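Methylmalonyl-CoA carboxyltransferase 12S subunit (Propionibacterium freudenreichii, PDB 1ON3) catalyses the transfer of the carboxyl group of methylmalonyl-CoA to the biotin of the 1.3S subunit, as the hexameric core of transcarboxylase. Local coordinates at residues 30-33 / 34-38; 42-46 / 47-51. All coordinates share one frame; numbering follows the deposited sequence. Where two conformers were deposited one is given.

Interaction 1. Residues 30-33 / 34-38; sequences GGER and RVEKQ. With MCA (methylmalonyl-coenzyme A), chain T.
With chi1 near 180° (168°) Glu32 sends its CG beside its own carbonyl carbon, while Glu36, at chi1 -71°, keeps CG beside its backbone N. The two extended chains therefore run alongside each other in one direction. Glu32 OE1 and Glu36 OE1 come within 3.2 Å, two acceptors of like charge, which probably repel each other. Arg33, bent at chi2 and chi3, brings NH1 to 3.5 Å from Glu36 OE2, and its positive charge may offset part of the repulsion. This salt bridge rests on charge alone: OE2 sits off the plane of the guanidinium, so no N-H is aimed at it. All this happens on the first turn of helix 32-40, with Gly31 as N-cap. Val35 N donates to Gly31 O at 3.0 Å, and Val35 CG2 packs against the same oxygen. Water 1 accepts from Arg34 N and donates to Gly30 O, so it links the two residues. Arg34 CD lies 3.7 Å from Gly30 O. Arg34 NH2 reaches O33 of the phosphate on the ribose of methylmalonyl-CoA at 2.5 Å, a weak, poorly angled hydrogen bond. Arg34 has a second conformer, so this short bond is doubtful.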
loop_
_atom_site.group_PDB
_atom_site.type_symbol
_atom_site.label_atom_id
_atom_site.label_comp_id
_atom_site.label_asym_id
_atom_site.label_seq_id
_atom_site.Cartn_x
_atom_site.Cartn_y
_atom_site.Cartn_z
ATOM N N GLY E 30 -11.191 -43.574 -23.835
ATOM C CA GLY E 30 -12.305 -44.506 -23.919
ATOM C C GLY E 30 -12.080 -45.715 -24.809
ATOM O O GLY E 30 -12.982 -46.531 -24.981
ATOM N N GLY E 31 -10.890 -45.824 -25.393
ATOM C CA GLY E 31 -10.593 -46.963 -26.244
ATOM C C GLY E 31 -10.673 -46.699 -27.736
ATOM O O GLY E 31 -11.275 -45.733 -28.186
ATOM N N GLU E 32 -10.073 -47.596 -28.502
ATOM C CA GLU E 32 -10.032 -47.502 -29.957
ATOM C C GLU E 32 -11.363 -47.206 -30.642
ATOM O O GLU E 32 -11.440 -46.363 -31.541
ATOM C CB GLU E 32 -9.457 -48.800 -30.520
ATOM C CG GLU E 32 -9.598 -48.974 -32.019
ATOM C CD GLU E 32 -9.327 -50.411 -32.445
ATOM O OE1 GLU E 32 -9.391 -50.695 -33.664
ATOM O OE2 GLU E 32 -9.058 -51.256 -31.558
ATOM N N ARG E 33 -12.411 -47.901 -30.228
ATOM C CA ARG E 33 -13.715 -47.715 -30.849
ATOM C C ARG E 33 -14.324 -46.334 -30.653
ATOM O O ARG E 33 -14.791 -45.717 -31.612
ATOM C CB ARG E 33 -14.696 -48.778 -30.348
ATOM C CG ARG E 33 -16.088 -48.676 -30.969
ATOM C CD ARG E 33 -16.074 -48.925 -32.481
ATOM N NE ARG E 33 -15.801 -50.322 -32.828
ATOM C CZ ARG E 33 -14.590 -50.869 -32.911
ATOM N NH1 ARG E 33 -13.501 -50.151 -32.680
ATOM N NH2 ARG E 33 -14.471 -52.151 -33.223
ATOM N N ARG E 34 -14.340 -45.849 -29.418
ATOM C CA ARG E 34 -14.929 -44.536 -29.161
ATOM C C ARG E 34 -14.070 -43.440 -29.772
ATOM O O ARG E 34 -14.573 -42.370 -30.125
ATOM C CB ARG E 34 -15.093 -44.309 -27.660
ATOM C CG ARG E 34 -16.185 -45.163 -27.047
ATOM C CD ARG E 34 -16.308 -44.926 -25.557
ATOM N NE ARG E 34 -17.355 -45.756 -24.971
ATOM C CZ ARG E 34 -18.656 -45.576 -25.169
ATOM N NH1 ARG E 34 -19.088 -44.585 -25.938
ATOM N NH2 ARG E 34 -19.529 -46.402 -24.608
ATOM N N VAL E 35 -12.779 -43.722 -29.908
ATOM C CA VAL E 35 -11.848 -42.794 -30.541
ATOM C C VAL E 35 -12.190 -42.746 -32.032
ATOM O O VAL E 35 -12.222 -41.677 -32.633
ATOM C CB VAL E 35 -10.387 -43.259 -30.365
ATOM C CG1 VAL E 35 -9.473 -42.533 -31.342
ATOM C CG2 VAL E 35 -9.939 -42.996 -28.936
ATOM N N GLU E 36 -12.457 -43.904 -32.633
ATOM C CA GLU E 36 -12.811 -43.931 -34.045
ATOM C C GLU E 36 -14.107 -43.183 -34.274
ATOM O O GLU E 36 -14.251 -42.477 -35.271
ATOM C CB GLU E 36 -12.955 -45.368 -34.557
ATOM C CG GLU E 36 -11.644 -46.094 -34.675
ATOM C CD GLU E 36 -11.807 -47.534 -35.117
ATOM O OE1 GLU E 36 -10.778 -48.241 -35.182
ATOM O OE2 GLU E 36 -12.956 -47.951 -35.403
ATOM N N LYS E 37 -15.059 -43.323 -33.358
ATOM C CA LYS E 37 -16.320 -42.615 -33.536
ATOM C C LYS E 37 -16.082 -41.105 -33.477
ATOM O O LYS E 37 -16.657 -40.342 -34.267
ATOM C CB LYS E 37 -17.335 -43.020 -32.468
ATOM C CG LYS E 37 -18.665 -42.287 -32.597
ATOM C CD LYS E 37 -19.707 -42.860 -31.646
ATOM C CE LYS E 37 -21.083 -42.254 -31.893
ATOM N NZ LYS E 37 -22.137 -42.890 -31.037
ATOM N N GLN E 38 -15.239 -40.677 -32.538
ATOM C CA GLN E 38 -14.924 -39.258 -32.393
ATOM C C GLN E 38 -14.359 -38.788 -33.734
ATOM O O GLN E 38 -14.830 -37.802 -34.314
ATOM C CB GLN E 38 -13.901 -39.047 -31.263
ATOM C CG GLN E 38 -13.455 -37.584 -31.073
ATOM C CD GLN E 38 -14.349 -36.776 -30.136
ATOM O OE1 GLN E 38 -15.507 -37.136 -29.865
ATOM N NE2 GLN E 38 -13.812 -35.660 -29.642
HETATM C C8 MCA T . -23.579 -38.014 -21.622
HETATM N N9 MCA T . -23.283 -39.207 -20.955
HETATM C C4 MCA T . -23.423 -38.894 -19.613
HETATM C C5 MCA T . -23.793 -37.528 -19.579
HETATM N N7 MCA T . -23.886 -37.000 -20.854
HETATM N N3 MCA T . -23.241 -39.725 -18.507
HETATM C C2 MCA T . -23.468 -39.070 -17.316
HETATM N N1 MCA T . -23.829 -37.751 -17.162
HETATM C C6 MCA T . -24.000 -36.940 -18.281
HETATM N N6 MCA T . -24.346 -35.664 -18.084
HETATM C "C1'" MCA T . -22.924 -40.440 -21.406
HETATM C "C2'" MCA T . -24.119 -41.082 -22.117
HETATM O "O2'" MCA T . -24.960 -41.737 -21.209
HETATM C "C3'" MCA T . -23.428 -41.952 -23.137
HETATM O "O3'" MCA T . -23.145 -43.216 -22.562
HETATM C "C4'" MCA T . -22.145 -41.199 -23.536
HETATM O "O4'" MCA T . -21.894 -40.303 -22.387
HETATM C "C5'" MCA T . -22.206 -40.247 -24.797
HETATM O "O5'" MCA T . -23.334 -40.279 -25.221
HETATM P P1 MCA T . -24.266 -40.435 -26.238
HETATM O O11 MCA T . -25.572 -40.357 -25.836
HETATM O O12 MCA T . -23.780 -41.626 -26.599
HETATM O O6 MCA T . -24.214 -39.271 -27.390
HETATM P P2 MCA T . -24.330 -38.292 -28.285
HETATM O O21 MCA T . -25.352 -39.050 -28.834
HETATM O O22 MCA T . -23.200 -37.771 -28.944
HETATM O O7 MCA T . -25.058 -37.127 -27.459
HETATM C CPB MCA T . -24.611 -36.609 -26.472
HETATM C CPA MCA T . -25.265 -35.543 -25.610
HETATM C CP7 MCA T . -26.133 -36.532 -24.799
HETATM C CP9 MCA T . -25.932 -34.415 -26.434
HETATM C CP8 MCA T . -24.152 -34.897 -24.749
HETATM O OP3 MCA T . -25.481 -37.389 -24.180
HETATM C CP6 MCA T . -27.006 -36.084 -23.773
HETATM O OP2 MCA T . -27.874 -35.187 -24.078
HETATM N NP2 MCA T . -26.872 -36.619 -22.402
HETATM C CP5 MCA T . -27.243 -35.696 -21.383
HETATM C CP4 MCA T . -27.310 -34.310 -21.034
HETATM C CP3 MCA T . -27.626 -33.765 -19.725
HETATM O OP1 MCA T . -28.802 -34.334 -19.356
HETATM N NP1 MCA T . -27.025 -32.805 -18.791
HETATM C CP2 MCA T . -27.811 -32.671 -17.596
HETATM C CP1 MCA T . -27.032 -31.833 -16.674
HETATM P P3 MCA T . -22.592 -44.712 -22.973
HETATM O O31 MCA T . -23.850 -44.910 -23.762
HETATM O O32 MCA T . -22.563 -45.545 -21.724
HETATM O O33 MCA T . -21.380 -44.844 -23.860
HETATM S S MCA T . -27.663 -31.535 -15.311
HETATM C CS1 MCA T . -26.267 -30.693 -15.167
HETATM O OS1 MCA T . -25.261 -30.499 -15.906
HETATM C CS2 MCA T . -26.571 -29.386 -14.755
HETATM C CS3 MCA T . -26.037 -28.976 -13.615
HETATM C CS4 MCA T . -27.331 -28.157 -15.335
HETATM O OS4 MCA T . -27.824 -27.294 -14.607
HETATM O OS5 MCA T . -27.402 -28.125 -16.556
HETATM O O HOH W 1 -13.915 -47.845 -27.334
#

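Interaction 2. Residues 42-46 / 47-51; sequences GKQTA and RERLN
Thr45 ends an extended run of backbone, and from Ala46 onward the chain is helical, so Arg49 N can donate to Thr45 O at 3.1 Å. Thr45 and Glu48 form a capping box at the start of helix 46-53. Thr45 OG1, at chi1 63°, sits between its backbone N and carbonyl carbon and accepts from Glu48 N at 3.1 Å. In return, Thr45 N donates to Glu48 OE2 at 2.9 Å in a nearly straight bond of 164°. The N-H comes from above the carboxylate plane, 46° out of it. The same OE2 also accepts from His39 NE2, so two donors grip this oxygen. The extended chain of Glu48 runs across Thr45, with Glu48 CG 3.2 Å from Thr45 OG1. Arg49 runs alongside Lys43 and crosses Gln44, with Arg49 CG 3.5 Å from Gln44 NE2. Gln44 O covers one face of the Arg49 guanidinium, off its centre, 3.2 Å from the plane. Salt bridges to Asp241 and Asp138 hold the guanidinium. Leu50 turns to strands 85-92 and 95-102, and Arg47 pairs with Glu61. Water 2 accepts from Arg47 N at 3.0 Å and makes a weak link to Thr45 OG1.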
loop_
_atom_site.group_PDB
_atom_site.type_symbol
_atom_site.label_atom_id
_atom_site.label_comp_id
_atom_site.label_asym_id
_atom_site.label_seq_id
_atom_site.Cartn_x
_atom_site.Cartn_y
_atom_site.Cartn_z
ATOM N N GLY E 42 -15.615 -36.085 -37.325
ATOM C CA GLY E 42 -14.795 -34.950 -37.713
ATOM C C GLY E 42 -14.174 -34.172 -36.563
ATOM O O GLY E 42 -13.873 -32.986 -36.716
ATOM N N LYS E 43 -13.968 -34.840 -35.426
ATOM C CA LYS E 43 -13.390 -34.216 -34.231
ATOM C C LYS E 43 -12.103 -34.910 -33.819
ATOM O O LYS E 43 -11.967 -36.122 -33.977
ATOM C CB LYS E 43 -14.348 -34.325 -33.039
ATOM C CG LYS E 43 -15.768 -33.887 -33.293
ATOM C CD LYS E 43 -16.661 -34.356 -32.158
ATOM C CE LYS E 43 -18.127 -34.204 -32.522
ATOM N NZ LYS E 43 -19.004 -34.884 -31.530
ATOM N N GLN E 44 -11.166 -34.137 -33.279
ATOM C CA GLN E 44 -9.912 -34.692 -32.787
ATOM C C GLN E 44 -10.188 -35.170 -31.352
ATOM O O GLN E 44 -11.207 -34.821 -30.774
ATOM C CB GLN E 44 -8.826 -33.606 -32.769
ATOM C CG GLN E 44 -8.462 -33.064 -34.152
ATOM C CD GLN E 44 -7.501 -31.886 -34.097
ATOM O OE1 GLN E 44 -7.153 -31.313 -35.127
ATOM N NE2 GLN E 44 -7.066 -31.522 -32.894
ATOM N N THR E 45 -9.288 -35.969 -30.783
ATOM C CA THR E 45 -9.460 -36.434 -29.402
ATOM C C THR E 45 -8.924 -35.350 -28.476
ATOM O O THR E 45 -8.286 -34.406 -28.924
ATOM C CB THR E 45 -8.631 -37.681 -29.115
ATOM O OG1 THR E 45 -7.241 -37.352 -29.254
ATOM C CG2 THR E 45 -8.980 -38.793 -30.084
ATOM N N ALA E 46 -9.170 -35.498 -27.183
ATOM C CA ALA E 46 -8.675 -34.540 -26.201
ATOM C C ALA E 46 -7.154 -34.376 -26.268
ATOM O O ALA E 46 -6.642 -33.264 -26.180
ATOM C CB ALA E 46 -9.071 -34.989 -24.817
ATOM N N ARG E 47 -6.423 -35.479 -26.424
ATOM C CA ARG E 47 -4.974 -35.383 -26.458
ATOM C C ARG E 47 -4.417 -34.856 -27.770
ATOM O O ARG E 47 -3.385 -34.191 -27.775
ATOM C CB ARG E 47 -4.355 -36.730 -26.069
ATOM C CG ARG E 47 -4.617 -37.031 -24.589
ATOM C CD ARG E 47 -4.250 -38.439 -24.146
ATOM N NE ARG E 47 -4.604 -38.619 -22.737
ATOM C CZ ARG E 47 -3.862 -38.202 -21.714
ATOM N NH1 ARG E 47 -2.698 -37.583 -21.923
ATOM N NH2 ARG E 47 -4.290 -38.384 -20.481
ATOM N N GLU E 48 -5.094 -35.141 -28.879
ATOM C CA GLU E 48 -4.641 -34.628 -30.167
ATOM C C GLU E 48 -4.778 -33.103 -30.150
ATOM O O GLU E 48 -3.929 -32.386 -30.671
ATOM C CB GLU E 48 -5.484 -35.217 -31.304
ATOM C CG GLU E 48 -5.157 -36.669 -31.604
ATOM C CD GLU E 48 -6.225 -37.365 -32.435
ATOM O OE1 GLU E 48 -5.983 -38.511 -32.846
ATOM O OE2 GLU E 48 -7.303 -36.782 -32.670
ATOM N N ARG E 49 -5.857 -32.616 -29.546
ATOM C CA ARG E 49 -6.103 -31.175 -29.470
ATOM C C ARG E 49 -4.986 -30.456 -28.719
ATOM O O ARG E 49 -4.478 -29.433 -29.178
ATOM C CB ARG E 49 -7.460 -30.909 -28.800
ATOM C CG ARG E 49 -8.640 -31.210 -29.734
ATOM C CD ARG E 49 -9.987 -31.323 -28.995
ATOM N NE ARG E 49 -11.086 -31.552 -29.937
ATOM C CZ ARG E 49 -12.317 -31.928 -29.596
ATOM N NH1 ARG E 49 -12.637 -32.121 -28.321
ATOM N NH2 ARG E 49 -13.229 -32.131 -30.536
ATOM N N LEU E 50 -4.591 -30.997 -27.571
ATOM C CA LEU E 50 -3.519 -30.377 -26.812
ATOM C C LEU E 50 -2.211 -30.495 -27.584
ATOM O O LEU E 50 -1.415 -29.560 -27.621
ATOM C CB LEU E 50 -3.381 -31.040 -25.441
ATOM C CG LEU E 50 -4.476 -30.663 -24.449
ATOM C CD1 LEU E 50 -4.357 -31.526 -23.187
ATOM C CD2 LEU E 50 -4.347 -29.178 -24.112
ATOM N N ASN E 51 -1.999 -31.642 -28.222
ATOM C CA ASN E 51 -0.773 -31.848 -28.977
ATOM C C ASN E 51 -0.681 -30.895 -30.163
ATOM O O ASN E 51 0.404 -30.454 -30.523
ATOM C CB ASN E 51 -0.673 -33.291 -29.471
ATOM C CG ASN E 51 0.694 -33.606 -30.036
ATOM O OD1 ASN E 51 1.706 -33.509 -29.333
ATOM N ND2 ASN E 51 0.740 -33.977 -31.310
HETATM O O HOH W 2 -7.495 -38.208 -25.953
#

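Interactions 1 and 2 lie in series on consecutive helices, 32-40 and 46-53, with their centres about 12 Å apart. A Schellman motif at Gly42 ends the first helix, with Lys43 N 3.3 Å from Gln38 O. Gln38 NE2 is 3.0 Å from Gln44 O, a probable hydrogen bond, and is also bonded to Asp138, the salt-bridge partner of Arg49. Apolar packing adds to this where Val35 CG1 meets Thr45 CG2 at 4.0 Å. Interaction 1 contributes Arg34 to the methylmalonyl-CoA pocket. Interaction 2 follows it in the chain and contributes no pocket residue; its Lys43 side chain stays about 6 Å from the ligand between nearest atoms.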